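Local structure of structural polyprotein, VP2 (5CDD) at residues I6-R11 / G59-K64; S53-A58 / M183-I188; N67-R72 / A144-T149; Y138-E143 / E152-L157. The protein probably serves as a structural subunit of the virus shell, VP2 being one of the capsid proteins cut from the structural polyprotein and assembled into pentamers. All blocks are in the same frame, centred on the assembly; numbering follows the deposited sequence.

Interaction 1 of 4, residues I6-R11 / G59-K64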
loop_
_atom_site.group_PDB
_atom_site.type_symbol
_atom_site.label_atom_id
_atom_site.label_comp_id
_atom_site.label_asym_id
_atom_site.label_seq_id
_atom_site.Cartn_x
_atom_site.Cartn_y
_atom_site.Cartn_z
ATOM N N ILE C 6 -55.240 -20.670 22.458
ATOM C CA ILE C 6 -54.902 -19.710 21.418
ATOM C C ILE C 6 -55.939 -19.765 20.303
ATOM O O ILE C 6 -56.285 -18.740 19.716
ATOM C CB ILE C 6 -53.491 -19.986 20.848
ATOM C CG1 ILE C 6 -52.445 -19.720 21.935
ATOM C CG2 ILE C 6 -53.230 -19.107 19.633
ATOM C CD1 ILE C 6 -51.021 -19.972 21.504
ATOM N N GLN C 7 -56.439 -20.962 20.018
ATOM C CA GLN C 7 -57.454 -21.128 18.987
ATOM C C GLN C 7 -58.734 -20.412 19.402
ATOM O O GLN C 7 -59.409 -19.794 18.578
ATOM C CB GLN C 7 -57.753 -22.611 18.765
ATOM C CG GLN C 7 -56.734 -23.332 17.909
ATOM C CD GLN C 7 -56.543 -22.665 16.559
ATOM O OE1 GLN C 7 -55.774 -21.710 16.428
ATOM N NE2 GLN C 7 -57.257 -23.153 15.551
ATOM N N PHE C 8 -59.056 -20.499 20.688
ATOM C CA PHE C 8 -60.251 -19.870 21.236
ATOM C C PHE C 8 -60.129 -18.351 21.212
ATOM O O PHE C 8 -61.123 -17.642 21.054
ATOM C CB PHE C 8 -60.479 -20.364 22.670
ATOM C CG PHE C 8 -61.705 -19.793 23.329
ATOM C CD1 PHE C 8 -61.669 -18.545 23.947
ATOM C CD2 PHE C 8 -62.897 -20.507 23.334
ATOM C CE1 PHE C 8 -62.806 -18.019 24.560
ATOM C CE2 PHE C 8 -64.036 -19.989 23.943
ATOM C CZ PHE C 8 -63.990 -18.743 24.557
ATOM N N LEU C 9 -58.907 -17.854 21.365
ATOM C CA LEU C 9 -58.666 -16.418 21.360
ATOM C C LEU C 9 -58.761 -15.848 19.949
ATOM O O LEU C 9 -58.896 -14.637 19.772
ATOM C CB LEU C 9 -57.290 -16.109 21.950
ATOM C CG LEU C 9 -57.080 -16.493 23.417
ATOM C CD1 LEU C 9 -55.663 -16.146 23.831
ATOM C CD2 LEU C 9 -58.084 -15.764 24.294
ATOM N N GLN C 10 -58.694 -16.720 18.948
ATOM C CA GLN C 10 -58.776 -16.284 17.560
ATOM C C GLN C 10 -60.208 -16.335 17.045
ATOM O O GLN C 10 -60.467 -16.030 15.881
ATOM C CB GLN C 10 -57.882 -17.154 16.677
ATOM C CG GLN C 10 -56.437 -17.201 17.130
ATOM C CD GLN C 10 -55.534 -17.852 16.107
ATOM O OE1 GLN C 10 -55.786 -18.972 15.664
ATOM N NE2 GLN C 10 -54.470 -17.154 15.727
ATOM N N ARG C 11 -61.133 -16.724 17.917
ATOM C CA ARG C 11 -62.543 -16.800 17.554
ATOM C C ARG C 11 -63.155 -15.407 17.526
ATOM O O ARG C 11 -63.117 -14.684 18.524
ATOM C CB ARG C 11 -63.312 -17.658 18.560
ATOM C CG ARG C 11 -62.950 -19.122 18.553
ATOM C CD ARG C 11 -63.786 -19.857 19.580
ATOM N NE ARG C 11 -63.569 -21.299 19.547
ATOM C CZ ARG C 11 -64.208 -22.163 20.328
ATOM N NH1 ARG C 11 -65.105 -21.729 21.204
ATOM N NH2 ARG C 11 -63.952 -23.460 20.228
ATOM N N GLY C 59 -66.606 -12.681 24.389
ATOM C CA GLY C 59 -66.533 -14.101 24.084
ATOM C C GLY C 59 -65.950 -14.960 25.184
ATOM O O GLY C 59 -65.649 -16.132 24.961
ATOM N N GLY C 60 -65.787 -14.383 26.368
ATOM C CA GLY C 60 -65.233 -15.134 27.476
ATOM C C GLY C 60 -63.795 -15.549 27.243
ATOM O O GLY C 60 -63.401 -16.651 27.601
ATOM N N LYS C 61 -63.005 -14.661 26.652
ATOM C CA LYS C 61 -61.605 -14.956 26.369
ATOM C C LYS C 61 -60.735 -14.796 27.621
ATOM O O LYS C 61 -59.808 -15.572 27.842
ATOM C CB LYS C 61 -61.092 -14.029 25.267
ATOM C CG LYS C 61 -61.866 -14.106 23.957
ATOM C CD LYS C 61 -61.174 -13.288 22.881
ATOM C CE LYS C 61 -61.981 -13.237 21.594
ATOM N NZ LYS C 61 -62.081 -14.570 20.944
ATOM N N ALA C 62 -61.033 -13.783 28.430
ATOM C CA ALA C 62 -60.282 -13.521 29.654
ATOM C C ALA C 62 -60.219 -14.735 30.581
ATOM O O ALA C 62 -59.204 -14.984 31.223
ATOM C CB ALA C 62 -60.896 -12.328 30.386
ATOM N N GLN C 63 -61.305 -15.493 30.647
ATOM C CA GLN C 63 -61.342 -16.673 31.501
ATOM C C GLN C 63 -60.600 -17.823 30.868
ATOM O O GLN C 63 -60.329 -18.830 31.517
ATOM C CB GLN C 63 -62.777 -17.102 31.778
ATOM C CG GLN C 63 -63.583 -16.037 32.470
ATOM C CD GLN C 63 -64.309 -15.129 31.500
ATOM O OE1 GLN C 63 -63.764 -14.713 30.476
ATOM N NE2 GLN C 63 -65.548 -14.798 31.830
ATOM N N LYS C 64 -60.271 -17.664 29.595
ATOM C CA LYS C 64 -59.554 -18.693 28.875
ATOM C C LYS C 64 -58.072 -18.637 29.221
ATOM O O LYS C 64 -57.454 -19.663 29.463
ATOM C CB LYS C 64 -59.742 -18.517 27.372
ATOM C CG LYS C 64 -59.817 -19.829 26.635
ATOM C CD LYS C 64 -61.131 -20.518 26.945
ATOM C CE LYS C 64 -61.127 -21.964 26.482
ATOM N NZ LYS C 64 -62.323 -22.718 26.949
#
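Phe8 meets the 59-64 loop with one face of its ring and with the CE1/CZ rim. With CG anti to the backbone N (chi1 -179°), the ring leaves the helix toward the loop, and the Lys64 side chain crosses that face at about a right angle. Lys64 CD sits over the ring centre, 3.7 Å from the Phe8 centroid, as a CH-pi contact, and the ammonium follows as a cation-pi partner, NZ lying 4.6 Å from the same centroid. At the far rim, Phe8 CZ points to Gly59 O at the ring edge, and CE1 lies near Gly60 O. Leu9 then lays CD2 against the aliphatic root of Lys61, 3.6 Å from its CB.

This is the end of helix 2-9, the N-terminal helix lying beside the jelly-roll sandwich of the picornavirus-like capsid fold, where Leu9 is also bonded through its backbone to Leu185 of strand 179-186. The last turn of the helix and the residues after it, up to Arg11, turn carbonyls to the Lys61 side chain, which is bent only at chi4 (-66°). Lys61 NZ gives weak bonds to Phe8 O and Leu9 O (3.2 and 3.4 Å) and its firm one to Arg11 O (2.6 Å), in the carbonyl plane and on a lone pair.

Interaction 2 of 4, residues S53-A58 / M183-I188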
loop_
_atom_site.group_PDB
_atom_site.type_symbol
_atom_site.label_atom_id
_atom_site.label_comp_id
_atom_site.label_asym_id
_atom_site.label_seq_id
_atom_site.Cartn_x
_atom_site.Cartn_y
_atom_site.Cartn_z
ATOM N N SER C 53 -57.639 -4.959 25.918
ATOM C CA SER C 53 -58.574 -5.346 26.965
ATOM C C SER C 53 -60.011 -5.501 26.485
ATOM O O SER C 53 -60.731 -6.376 26.959
ATOM C CB SER C 53 -58.537 -4.340 28.119
ATOM O OG SER C 53 -59.033 -3.073 27.716
ATOM N N THR C 54 -60.435 -4.662 25.548
ATOM C CA THR C 54 -61.800 -4.738 25.040
ATOM C C THR C 54 -62.142 -6.101 24.455
ATOM O O THR C 54 -63.229 -6.634 24.685
ATOM C CB THR C 54 -62.051 -3.671 23.950
ATOM O OG1 THR C 54 -61.997 -2.363 24.532
ATOM C CG2 THR C 54 -63.412 -3.865 23.312
ATOM N N VAL C 55 -61.217 -6.661 23.686
ATOM C CA VAL C 55 -61.446 -7.959 23.064
ATOM C C VAL C 55 -61.189 -9.093 24.058
ATOM O O VAL C 55 -61.799 -10.160 23.968
ATOM C CB VAL C 55 -60.552 -8.142 21.815
ATOM C CG1 VAL C 55 -59.097 -8.099 22.212
ATOM C CG2 VAL C 55 -60.878 -9.455 21.115
ATOM N N LEU C 56 -60.296 -8.866 25.015
ATOM C CA LEU C 56 -60.022 -9.895 26.008
ATOM C C LEU C 56 -61.232 -10.041 26.937
ATOM O O LEU C 56 -61.312 -10.997 27.704
ATOM C CB LEU C 56 -58.769 -9.563 26.834
ATOM C CG LEU C 56 -57.382 -9.564 26.178
ATOM C CD1 LEU C 56 -56.350 -9.152 27.223
ATOM C CD2 LEU C 56 -57.039 -10.943 25.615
ATOM N N LYS C 57 -62.171 -9.098 26.878
ATOM C CA LYS C 57 -63.362 -9.183 27.722
ATOM C C LYS C 57 -64.572 -9.836 27.048
ATOM O O LYS C 57 -65.486 -10.287 27.731
ATOM C CB LYS C 57 -63.762 -7.797 28.270
ATOM C CG LYS C 57 -63.044 -7.409 29.574
ATOM C CD LYS C 57 -63.875 -6.495 30.495
ATOM C CE LYS C 57 -63.830 -5.038 30.074
ATOM N NZ LYS C 57 -62.511 -4.392 30.322
ATOM N N ALA C 58 -64.588 -9.901 25.721
ATOM C CA ALA C 58 -65.721 -10.515 25.031
ATOM C C ALA C 58 -65.523 -12.003 24.760
ATOM O O ALA C 58 -64.417 -12.527 24.895
ATOM C CB ALA C 58 -65.990 -9.791 23.731
ATOM N N MET C 183 -64.208 -8.702 16.612
ATOM C CA MET C 183 -62.791 -8.652 16.938
ATOM C C MET C 183 -62.283 -9.986 17.465
ATOM O O MET C 183 -63.053 -10.801 17.974
ATOM C CB MET C 183 -62.518 -7.561 17.978
ATOM C CG MET C 183 -62.585 -6.145 17.438
ATOM S SD MET C 183 -62.179 -4.927 18.707
ATOM C CE MET C 183 -63.675 -3.955 18.745
ATOM N N TRP C 184 -60.978 -10.197 17.332
ATOM C CA TRP C 184 -60.331 -11.415 17.798
ATOM C C TRP C 184 -58.824 -11.212 17.735
ATOM O O TRP C 184 -58.355 -10.194 17.230
ATOM C CB TRP C 184 -60.760 -12.612 16.945
ATOM C CG TRP C 184 -60.334 -12.561 15.510
ATOM C CD1 TRP C 184 -59.202 -13.100 14.972
ATOM C CD2 TRP C 184 -61.057 -11.977 14.420
ATOM N NE1 TRP C 184 -59.179 -12.897 13.614
ATOM C CE2 TRP C 184 -60.306 -12.210 13.248
ATOM C CE3 TRP C 184 -62.270 -11.281 14.320
ATOM C CZ2 TRP C 184 -60.728 -11.772 11.986
ATOM C CZ3 TRP C 184 -62.689 -10.845 13.065
ATOM C CH2 TRP C 184 -61.918 -11.093 11.916
ATOM N N LEU C 185 -58.067 -12.175 18.246
ATOM C CA LEU C 185 -56.617 -12.049 18.265
ATOM C C LEU C 185 -55.902 -12.984 17.296
ATOM O O LEU C 185 -56.425 -14.034 16.922
ATOM C CB LEU C 185 -56.112 -12.297 19.690
ATOM C CG LEU C 185 -56.823 -11.497 20.790
ATOM C CD1 LEU C 185 -56.327 -11.942 22.155
ATOM C CD2 LEU C 185 -56.584 -10.009 20.592
ATOM N N SER C 186 -54.706 -12.578 16.883
ATOM C CA SER C 186 -53.873 -13.365 15.981
ATOM C C SER C 186 -52.426 -13.144 16.419
ATOM O O SER C 186 -52.143 -12.188 17.144
ATOM C CB SER C 186 -54.069 -12.917 14.532
ATOM O OG SER C 186 -53.692 -11.564 14.352
ATOM N N ASN C 187 -51.517 -14.019 15.998
ATOM C CA ASN C 187 -50.113 -13.900 16.388
ATOM C C ASN C 187 -49.983 -13.988 17.896
ATOM O O ASN C 187 -49.106 -13.366 18.495
ATOM C CB ASN C 187 -49.537 -12.568 15.916
ATOM C CG ASN C 187 -48.692 -12.715 14.683
ATOM O OD1 ASN C 187 -49.155 -13.217 13.661
ATOM N ND2 ASN C 187 -47.439 -12.284 14.768
ATOM N N ILE C 188 -50.862 -14.778 18.500
ATOM C CA ILE C 188 -50.889 -14.937 19.943
ATOM C C ILE C 188 -49.669 -15.615 20.541
ATOM O O ILE C 188 -49.175 -16.620 20.026
ATOM C CB ILE C 188 -52.132 -15.716 20.381
ATOM C CG1 ILE C 188 -53.376 -15.095 19.745
ATOM C CG2 ILE C 188 -52.236 -15.697 21.900
ATOM C CD1 ILE C 188 -54.607 -15.932 19.897
#
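Helix 53-57, only weakly bonded, runs crosswise over strand 183-186: the two short axes come within 8.2 Å at an angle of 104°, and Val55 lies across from Met183. No hydrogen bond joins them; the contact is made by aliphatic branches. Val55 divides its two methyls between neighbouring positions on the strand. CG2, anti to the backbone N, rests on the strand backbone, 3.9 Å from Trp184 N and 4.0 Å from Met183 CB, while CG1 reaches Leu185 CD2 (3.5 Å).

In this jelly-roll capsid protein the helix follows strand 47-51 of one sheet and lies on strand 179-186 of the other. Here the strand alternates, Met183 and Leu185 turning toward the helix and Trp184 away from it, to pack on Gln76 and Glu133. Leu56 closes the cluster: its CD2 meets Leu185 CD1 at 3.7 Å, the two side chains crossing at about a right angle, so Leu185 is forked, one methyl to each of two successive helix residues. At the helix start Ser53 OG and Thr54 OG1 are bonded to Thr50 O, and Ser53 OG also to Asp153.

Interaction 3 of 4, residues N67-R72 / A144-T149; sequences NFKYLR and AYDLVT
Leu71 and Tyr145 face each other as an antiparallel hydrogen-bonded pair, and round them the backbones and apolar side chains are close-packed. Tyr145 N gives to Leu71 O (2.7 Å) and Leu71 N returns a bond to Tyr145 O (2.9 Å); Leu147 N adds a third bond to Lys69 O. Leu147 spreads its branches along the neighbouring strand: CD2 lies against Leu71 CB at 3.5 Å, and CD1 against Phe68 CB at 3.8 Å. On the opposite face, beside the non-hydrogen-bonded pair Tyr70-Asp146, Tyr70 CB touches Ala144 CB (3.7 Å).

The other end is polar. Lys69, bent at chi2 (62°), sends NZ to Asp146, a salt bridge whose firmer arm meets OD2 on its syn side at 3.0 Å; the one to OD1 is weak. Asp146 OD1 accepts from Thr149 N (2.7 Å) as well, an Asx motif that turns the chain after the strand. Looser are the partly exposed Val148, leaning on the Lys69 chain, and Thr149. Lys69 and Tyr70 also pack on a neighbouring subunit.

The pairing joins the start of strand 68-81 to the end of strand 131-146; strand 188-193 bonds along the other side of 68-81, and Leu56 of helix 53-57 packs over Leu71, Tyr145 and Leu147.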
loop_
_atom_site.group_PDB
_atom_site.type_symbol
_atom_site.label_atom_id
_atom_site.label_comp_id
_atom_site.label_asym_id
_atom_site.label_seq_id
_atom_site.Cartn_x
_atom_site.Cartn_y
_atom_site.Cartn_z
ATOM N N ASN C 67 -54.654 -17.414 34.814
ATOM C CA ASN C 67 -53.463 -18.036 35.376
ATOM C C ASN C 67 -52.261 -17.913 34.449
ATOM O O ASN C 67 -51.262 -18.611 34.614
ATOM C CB ASN C 67 -53.730 -19.504 35.707
ATOM C CG ASN C 67 -54.737 -19.665 36.825
ATOM O OD1 ASN C 67 -54.508 -19.220 37.951
ATOM N ND2 ASN C 67 -55.864 -20.295 36.519
ATOM N N PHE C 68 -52.373 -17.024 33.465
ATOM C CA PHE C 68 -51.288 -16.752 32.532
ATOM C C PHE C 68 -50.815 -15.332 32.813
ATOM O O PHE C 68 -51.619 -14.463 33.146
ATOM C CB PHE C 68 -51.763 -16.885 31.089
ATOM C CG PHE C 68 -51.549 -18.249 30.509
ATOM C CD1 PHE C 68 -50.263 -18.754 30.351
ATOM C CD2 PHE C 68 -52.629 -19.032 30.121
ATOM C CE1 PHE C 68 -50.055 -20.022 29.812
ATOM C CE2 PHE C 68 -52.431 -20.302 29.580
ATOM C CZ PHE C 68 -51.141 -20.796 29.425
ATOM N N LYS C 69 -49.517 -15.091 32.677
ATOM C CA LYS C 69 -48.969 -13.775 32.977
ATOM C C LYS C 69 -48.788 -12.811 31.809
ATOM O O LYS C 69 -49.230 -11.663 31.880
ATOM C CB LYS C 69 -47.635 -13.938 33.711
ATOM C CG LYS C 69 -46.989 -12.633 34.140
ATOM C CD LYS C 69 -47.865 -11.880 35.120
ATOM C CE LYS C 69 -47.170 -10.633 35.625
ATOM N NZ LYS C 69 -48.005 -9.911 36.617
ATOM N N TYR C 70 -48.143 -13.264 30.738
ATOM C CA TYR C 70 -47.893 -12.390 29.595
ATOM C C TYR C 70 -48.545 -12.799 28.282
ATOM O O TYR C 70 -48.635 -13.981 27.953
ATOM C CB TYR C 70 -46.386 -12.245 29.383
ATOM C CG TYR C 70 -45.665 -11.664 30.574
ATOM C CD1 TYR C 70 -45.921 -10.360 31.001
ATOM C CD2 TYR C 70 -44.734 -12.419 31.285
ATOM C CE1 TYR C 70 -45.267 -9.823 32.110
ATOM C CE2 TYR C 70 -44.075 -11.894 32.395
ATOM C CZ TYR C 70 -44.346 -10.596 32.801
ATOM O OH TYR C 70 -43.698 -10.075 33.896
ATOM N N LEU C 71 -48.985 -11.795 27.533
ATOM C CA LEU C 71 -49.628 -12.005 26.245
ATOM C C LEU C 71 -49.030 -11.078 25.197
ATOM O O LEU C 71 -48.653 -9.945 25.496
ATOM C CB LEU C 71 -51.131 -11.736 26.353
ATOM C CG LEU C 71 -51.926 -11.750 25.044
ATOM C CD1 LEU C 71 -51.927 -13.149 24.447
ATOM C CD2 LEU C 71 -53.344 -11.288 25.311
ATOM N N ARG C 72 -48.942 -11.573 23.969
ATOM C CA ARG C 72 -48.416 -10.802 22.850
ATOM C C ARG C 72 -49.331 -11.153 21.683
ATOM O O ARG C 72 -49.568 -12.330 21.423
ATOM C CB ARG C 72 -46.979 -11.225 22.539
ATOM C CG ARG C 72 -46.269 -10.316 21.556
ATOM C CD ARG C 72 -44.992 -10.953 21.037
ATOM N NE ARG C 72 -44.276 -10.060 20.130
ATOM C CZ ARG C 72 -43.592 -8.988 20.519
ATOM N NH1 ARG C 72 -43.525 -8.673 21.808
ATOM N NH2 ARG C 72 -42.980 -8.224 19.623
ATOM N N ALA C 144 -44.249 -7.648 26.240
ATOM C CA ALA C 144 -45.523 -8.347 26.350
ATOM C C ALA C 144 -46.532 -7.569 27.189
ATOM O O ALA C 144 -46.178 -6.637 27.913
ATOM C CB ALA C 144 -45.310 -9.731 26.945
ATOM N N TYR C 145 -47.794 -7.968 27.078
ATOM C CA TYR C 145 -48.890 -7.344 27.808
ATOM C C TYR C 145 -49.129 -8.104 29.112
ATOM O O TYR C 145 -49.269 -9.326 29.106
ATOM C CB TYR C 145 -50.154 -7.374 26.940
ATOM C CG TYR C 145 -51.400 -6.810 27.590
ATOM C CD1 TYR C 145 -51.501 -5.454 27.898
ATOM C CD2 TYR C 145 -52.486 -7.635 27.885
ATOM C CE1 TYR C 145 -52.656 -4.933 28.483
ATOM C CE2 TYR C 145 -53.641 -7.125 28.470
ATOM C CZ TYR C 145 -53.720 -5.775 28.766
ATOM O OH TYR C 145 -54.860 -5.269 29.343
ATOM N N ASP C 146 -49.168 -7.384 30.228
ATOM C CA ASP C 146 -49.398 -8.008 31.526
ATOM C C ASP C 146 -50.885 -8.311 31.687
ATOM O O ASP C 146 -51.697 -7.400 31.857
ATOM C CB ASP C 146 -48.944 -7.077 32.649
ATOM C CG ASP C 146 -48.840 -7.785 33.985
ATOM O OD1 ASP C 146 -49.835 -8.411 34.409
ATOM O OD2 ASP C 146 -47.762 -7.711 34.610
ATOM N N LEU C 147 -51.236 -9.592 31.635
ATOM C CA LEU C 147 -52.624 -10.014 31.760
ATOM C C LEU C 147 -53.199 -9.805 33.157
ATOM O O LEU C 147 -54.374 -9.487 33.310
ATOM C CB LEU C 147 -52.760 -11.489 31.365
ATOM C CG LEU C 147 -52.391 -11.865 29.926
ATOM C CD1 LEU C 147 -52.365 -13.373 29.793
ATOM C CD2 LEU C 147 -53.382 -11.255 28.949
ATOM N N VAL C 148 -52.370 -9.970 34.178
ATOM C CA VAL C 148 -52.841 -9.819 35.550
ATOM C C VAL C 148 -53.052 -8.362 35.957
ATOM O O VAL C 148 -54.007 -8.047 36.661
ATOM C CB VAL C 148 -51.863 -10.483 36.548
ATOM C CG1 VAL C 148 -52.405 -10.397 37.949
ATOM C CG2 VAL C 148 -51.664 -11.932 36.186
ATOM N N THR C 149 -52.171 -7.476 35.506
ATOM C CA THR C 149 -52.266 -6.059 35.838
ATOM C C THR C 149 -53.329 -5.318 35.028
ATOM O O THR C 149 -53.955 -4.388 35.531
ATOM C CB THR C 149 -50.899 -5.369 35.646
ATOM O OG1 THR C 149 -50.032 -5.718 36.733
ATOM C CG2 THR C 149 -51.062 -3.862 35.574
#

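Interaction 4 of 4, residues Y138-E143 / E152-L157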
loop_
_atom_site.group_PDB
_atom_site.type_symbol
_atom_site.label_atom_id
_atom_site.label_comp_id
_atom_site.label_asym_id
_atom_site.label_seq_id
_atom_site.Cartn_x
_atom_site.Cartn_y
_atom_site.Cartn_z
ATOM N N TYR C 138 -49.081 -5.792 17.022
ATOM C CA TYR C 138 -48.742 -5.613 18.427
ATOM C C TYR C 138 -48.130 -4.217 18.530
ATOM O O TYR C 138 -47.031 -3.977 18.029
ATOM C CB TYR C 138 -47.729 -6.675 18.849
ATOM C CG TYR C 138 -47.348 -6.621 20.304
ATOM C CD1 TYR C 138 -48.279 -6.907 21.297
ATOM C CD2 TYR C 138 -46.056 -6.267 20.691
ATOM C CE1 TYR C 138 -47.937 -6.843 22.643
ATOM C CE2 TYR C 138 -45.703 -6.200 22.034
ATOM C CZ TYR C 138 -46.648 -6.488 23.003
ATOM O OH TYR C 138 -46.307 -6.412 24.331
ATOM N N ALA C 139 -48.846 -3.298 19.171
ATOM C CA ALA C 139 -48.380 -1.922 19.282
ATOM C C ALA C 139 -47.797 -1.507 20.625
ATOM O O ALA C 139 -47.601 -0.316 20.872
ATOM C CB ALA C 139 -49.510 -0.972 18.899
ATOM N N SER C 140 -47.514 -2.470 21.492
ATOM C CA SER C 140 -46.948 -2.150 22.797
ATOM C C SER C 140 -45.448 -1.934 22.656
ATOM O O SER C 140 -44.819 -2.489 21.754
ATOM C CB SER C 140 -47.211 -3.286 23.788
ATOM O OG SER C 140 -46.725 -2.963 25.081
ATOM N N PHE C 141 -44.878 -1.116 23.537
ATOM C CA PHE C 141 -43.445 -0.860 23.505
ATOM C C PHE C 141 -42.762 -1.841 24.453
ATOM O O PHE C 141 -41.535 -1.895 24.542
ATOM C CB PHE C 141 -43.140 0.592 23.907
ATOM C CG PHE C 141 -43.536 0.944 25.317
ATOM C CD1 PHE C 141 -42.789 0.497 26.402
ATOM C CD2 PHE C 141 -44.647 1.742 25.559
ATOM C CE1 PHE C 141 -43.146 0.842 27.707
ATOM C CE2 PHE C 141 -45.011 2.092 26.858
ATOM C CZ PHE C 141 -44.257 1.641 27.934
ATOM N N GLN C 142 -43.581 -2.619 25.153
ATOM C CA GLN C 142 -43.094 -3.620 26.088
ATOM C C GLN C 142 -43.019 -4.967 25.383
ATOM O O GLN C 142 -43.684 -5.183 24.372
ATOM C CB GLN C 142 -44.029 -3.715 27.289
ATOM C CG GLN C 142 -44.151 -2.424 28.066
ATOM C CD GLN C 142 -45.080 -2.553 29.246
ATOM O OE1 GLN C 142 -46.272 -2.808 29.084
ATOM N NE2 GLN C 142 -44.540 -2.383 30.447
ATOM N N GLU C 143 -42.212 -5.873 25.922
ATOM C CA GLU C 143 -42.046 -7.191 25.327
ATOM C C GLU C 143 -43.335 -8.005 25.341
ATOM O O GLU C 143 -43.499 -8.940 24.552
ATOM C CB GLU C 143 -40.939 -7.956 26.050
ATOM C CG GLU C 143 -39.576 -7.270 26.021
ATOM C CD GLU C 143 -39.144 -6.862 24.619
ATOM O OE1 GLU C 143 -39.583 -5.790 24.143
ATOM O OE2 GLU C 143 -38.370 -7.616 23.990
ATOM N N GLU C 152 -52.286 -1.921 30.902
ATOM C CA GLU C 152 -51.381 -1.636 29.808
ATOM C C GLU C 152 -51.962 -1.587 28.395
ATOM O O GLU C 152 -51.267 -1.941 27.448
ATOM C CB GLU C 152 -50.238 -2.655 29.848
ATOM C CG GLU C 152 -49.458 -2.675 31.158
ATOM C CD GLU C 152 -48.416 -3.785 31.209
ATOM O OE1 GLU C 152 -47.737 -3.913 32.251
ATOM O OE2 GLU C 152 -48.281 -4.527 30.213
ATOM N N ASP C 153 -53.209 -1.154 28.227
ATOM C CA ASP C 153 -53.749 -1.093 26.872
ATOM C C ASP C 153 -52.831 -0.198 26.051
ATOM O O ASP C 153 -52.592 0.957 26.405
ATOM C CB ASP C 153 -55.179 -0.556 26.860
ATOM C CG ASP C 153 -56.197 -1.609 27.253
ATOM O OD1 ASP C 153 -56.067 -2.771 26.815
ATOM O OD2 ASP C 153 -57.142 -1.274 27.993
ATOM N N PHE C 154 -52.313 -0.743 24.956
ATOM C CA PHE C 154 -51.373 -0.022 24.109
ATOM C C PHE C 154 -51.902 0.598 22.817
ATOM O O PHE C 154 -51.144 1.235 22.086
ATOM C CB PHE C 154 -50.206 -0.949 23.780
ATOM C CG PHE C 154 -50.633 -2.295 23.281
ATOM C CD1 PHE C 154 -51.115 -2.456 21.986
ATOM C CD2 PHE C 154 -50.576 -3.402 24.117
ATOM C CE1 PHE C 154 -51.533 -3.707 21.529
ATOM C CE2 PHE C 154 -50.991 -4.655 23.673
ATOM C CZ PHE C 154 -51.471 -4.808 22.376
ATOM N N VAL C 155 -53.184 0.429 22.520
ATOM C CA VAL C 155 -53.718 1.006 21.292
ATOM C C VAL C 155 -55.196 1.358 21.405
ATOM O O VAL C 155 -55.974 0.629 22.021
ATOM C CB VAL C 155 -53.502 0.045 20.096
ATOM C CG1 VAL C 155 -54.207 -1.274 20.350
ATOM C CG2 VAL C 155 -54.003 0.685 18.813
ATOM N N GLN C 156 -55.570 2.488 20.813
ATOM C CA GLN C 156 -56.952 2.952 20.830
ATOM C C GLN C 156 -57.541 2.877 19.429
ATOM O O GLN C 156 -56.919 3.318 18.464
ATOM C CB GLN C 156 -57.025 4.397 21.328
ATOM C CG GLN C 156 -56.448 4.607 22.714
ATOM C CD GLN C 156 -57.088 3.703 23.742
ATOM O OE1 GLN C 156 -58.307 3.702 23.910
ATOM N NE2 GLN C 156 -56.268 2.927 24.441
ATOM N N LEU C 157 -58.740 2.315 19.320
ATOM C CA LEU C 157 -59.411 2.193 18.034
ATOM C C LEU C 157 -60.550 3.207 17.958
ATOM O O LEU C 157 -61.313 3.362 18.911
ATOM C CB LEU C 157 -59.955 0.774 17.856
ATOM C CG LEU C 157 -60.594 0.454 16.504
ATOM C CD1 LEU C 157 -59.608 0.744 15.383
ATOM C CD2 LEU C 157 -61.021 -1.002 16.480
#
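Phe154 is wedged into the turn of 138-140. Its chi1 of 50° sets CG between the backbone N and the carbonyl carbon, swinging the ring over Ser140. Tyr138 brings its edge toward the face of the Phe154 ring, an edge-to-face pair with centroids 5.2 Å apart and planes at 64°. Ser140 N stands 3.5 Å above the Phe154 plane, offset toward the rim; Ser140 CB packs on CD2 of Phe154 (3.4 Å), and Ala139 CB on CD1 (3.8 Å). Ala139 CB also lies 4.3 Å from Val155 CB. Farther along, the Gln142 and Glu152 side chains cross at about a right angle; Glu152 is poorly ordered, and its OE2 accepts from Asp146 N.

Phe154 and Val155 both face Leu51, a classic beta bulge at the start of strand 155-161. In the jelly roll, that strand belongs to one sheet of the sandwich while 131-146 serves the other, so this contact ties the two sheets where the loops leave them.

Behind the first shell, Tyr138 is held by its hydroxyl: OH gives to Gln142 O (2.9 Å) from above the carbonyl plane. Ser140 OG accepts from Gln142 N at 3.2 Å, making an ST turn, and is bonded to Tyr98 OH too, which probably steadies the chain where Ser140 lies over the ring. Outside these, Phe141 meets Tyr151 of a neighbouring subunit edge-to-face and Glu143 forms a salt bridge with Arg152 of the same subunit.

How the interactions relate
Interactions 2, 3 and 4 are buried, whereas interaction 1 is only partly so, with Lys64, Gly59 and Arg11 exposed and Lys61 buried. Chemistry follows place: 2 is purely aliphatic beneath a helix, 3 is backbone pairing with one salt bridge beside it, 4 is largely aromatic, and 1 depends on lysines meeting a ring and carbonyls. Interactions 1 and 2 meet along strand 179-186, while 2 and 3 reach neighbouring strands of one sheet, with Leu56 packing between them. Strand 131-146 serves both 3 and 4, and single polar bonds link 4 to 2 and to 3. Interactions 1 and 4 do not touch, their nearest atoms about 11 Å apart.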